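Local atomic coordinates of PH1570-like domain-containing protein (Pyrococcus horikoshii, PDB entry 2HQ4), a protein that is of unknown function, a hypothetical protein of the PH1570 family from a hyperthermophilic archaeon, built as a single chain round an antiparallel sheet with flanking helices. Residues L50-E54 and Y55-Y59. Sequence-based numbering, arbitrary orientation.
Sequences LYLPE and YGREY
The Tyr55 ring has the carbonyl O of Tyr51 at its edge, in plane, 3.4 Å from CD2, and the Tyr51 ring has Glu54 OE1 at its own edge, likewise in plane. At the end of helix 40-55 the two rings stand side by side, pointing the same way without stacking: CB of Tyr51 is 4.0 Å from CD2 of Tyr55. With CG anti to its own carbonyl carbon (chi1 -78°), Tyr55 leans back alongside the preceding turn. Phe28 packs edge-to-face with Tyr51. On another side of the helix the guanidinium of Arg57 has CD1 of Leu52 over one face, while its NH2 approaches Leu52 CD2 at 3.3 Å. Leu52 also uses CD1 against Arg57 CB, at 3.4 Å.

The backbone closes the helix here. Tyr55 N donates to Tyr51 O (3.0 Å), and Gly56 N reaches Leu52 O at 2.9 Å. Gly56 then turns the chain out of the helix with a positive phi of 71°, its carbonyl O buried without a partner in the model.

The hydroxyl of Tyr51 is hydrogen-bonded to Asp25 and that of Tyr55 to Glu13, and Glu54 forms a salt bridge with Lys27. Without the ring, as with an alanine at Tyr55, Glu13 would probably lose this hydroxyl partner and a gap would open beside Tyr51. The chemistry is thus divided: Leu52 packs on Arg57, while polar ends tie the helix to strands 10-13 and 22-25 and to Lys27 just beyond.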
# COMPACT_ATOMS: atom_id res chain seq x y z
N LEU A 50 -2.04 7.40 -10.24
CA LEU A 50 -0.87 7.38 -11.11
C LEU A 50 -1.18 7.72 -12.59
O LEU A 50 -0.39 8.40 -13.26
CB LEU A 50 -0.13 6.04 -11.03
CG LEU A 50 0.78 5.73 -9.83
CD1 LEU A 50 1.39 4.32 -10.01
CD2 LEU A 50 1.94 6.80 -9.73
N TYR A 51 -2.34 7.26 -13.07
CA TYR A 51 -2.71 7.33 -14.49
C TYR A 51 -3.76 8.40 -14.80
O TYR A 51 -3.99 8.73 -15.96
CB TYR A 51 -3.10 5.92 -15.03
CG TYR A 51 -1.85 5.12 -15.26
CD1 TYR A 51 -1.11 5.28 -16.44
CD2 TYR A 51 -1.31 4.33 -14.23
CE1 TYR A 51 0.10 4.60 -16.64
CE2 TYR A 51 -0.08 3.63 -14.41
CZ TYR A 51 0.60 3.77 -15.63
OH TYR A 51 1.79 3.11 -15.83
N LEU A 52 -4.33 8.98 -13.74
CA LEU A 52 -5.25 10.11 -13.85
C LEU A 52 -4.73 11.22 -14.76
O LEU A 52 -5.49 11.71 -15.62
CB LEU A 52 -5.61 10.66 -12.47
CG LEU A 52 -6.53 11.85 -12.31
CD1 LEU A 52 -7.84 11.59 -13.06
CD2 LEU A 52 -6.79 12.04 -10.83
N PRO A 53 -3.45 11.64 -14.60
CA PRO A 53 -2.93 12.67 -15.49
C PRO A 53 -2.96 12.32 -16.99
O PRO A 53 -3.17 13.22 -17.79
CB PRO A 53 -1.47 12.84 -15.02
CG PRO A 53 -1.50 12.45 -13.54
CD PRO A 53 -2.45 11.26 -13.58
N GLU A 54 -2.72 11.07 -17.37
CA GLU A 54 -2.80 10.67 -18.78
C GLU A 54 -4.23 10.45 -19.26
O GLU A 54 -4.52 10.69 -20.43
CB GLU A 54 -2.05 9.37 -19.08
CG GLU A 54 -0.59 9.40 -18.97
CD GLU A 54 -0.01 7.98 -18.83
OE1 GLU A 54 -0.26 7.11 -19.73
OE2 GLU A 54 0.69 7.73 -17.84
N TYR A 55 -5.13 9.98 -18.40
CA TYR A 55 -6.49 9.58 -18.84
C TYR A 55 -7.64 10.56 -18.58
O TYR A 55 -8.72 10.44 -19.20
CB TYR A 55 -6.87 8.24 -18.19
CG TYR A 55 -6.23 7.04 -18.86
CD1 TYR A 55 -6.89 6.32 -19.86
CD2 TYR A 55 -4.95 6.64 -18.51
CE1 TYR A 55 -6.27 5.24 -20.50
CE2 TYR A 55 -4.35 5.56 -19.09
CZ TYR A 55 -5.00 4.86 -20.08
OH TYR A 55 -4.36 3.79 -20.65
N GLY A 56 -7.47 11.50 -17.66
CA GLY A 56 -8.62 12.22 -17.11
C GLY A 56 -9.45 11.31 -16.20
O GLY A 56 -9.17 10.10 -16.08
N ARG A 57 -10.50 11.86 -15.58
CA ARG A 57 -11.13 11.10 -14.48
C ARG A 57 -12.35 10.23 -14.80
O ARG A 57 -12.84 9.46 -13.93
CB ARG A 57 -11.22 11.91 -13.18
CG ARG A 57 -12.28 12.93 -13.01
CD ARG A 57 -12.36 13.19 -11.51
NE ARG A 57 -11.05 13.56 -10.93
CZ ARG A 57 -10.56 13.05 -9.79
NH1 ARG A 57 -11.24 12.14 -9.11
NH2 ARG A 57 -9.38 13.46 -9.33
N GLU A 58 -12.78 10.32 -16.06
CA GLU A 58 -13.63 9.31 -16.69
C GLU A 58 -13.49 7.79 -16.74
O GLU A 58 -14.21 7.03 -16.05
CB GLU A 58 -14.66 9.95 -17.64
CG GLU A 58 -14.39 9.72 -19.16
CD GLU A 58 -15.32 8.65 -19.81
OE1 GLU A 58 -16.46 8.40 -19.32
OE2 GLU A 58 -14.91 8.07 -20.86
N TYR A 59 -12.51 7.36 -17.51
CA TYR A 59 -12.27 5.97 -17.81
C TYR A 59 -10.75 6.07 -17.66
O TYR A 59 -10.04 6.73 -18.45
CB TYR A 59 -12.67 5.58 -19.23
CG TYR A 59 -12.53 4.09 -19.39
CD1 TYR A 59 -13.52 3.24 -18.92
CD2 TYR A 59 -11.39 3.53 -19.98
CE1 TYR A 59 -13.40 1.88 -19.04
CE2 TYR A 59 -11.28 2.13 -20.11
CZ TYR A 59 -12.29 1.33 -19.64
OH TYR A 59 -12.22 -0.05 -19.73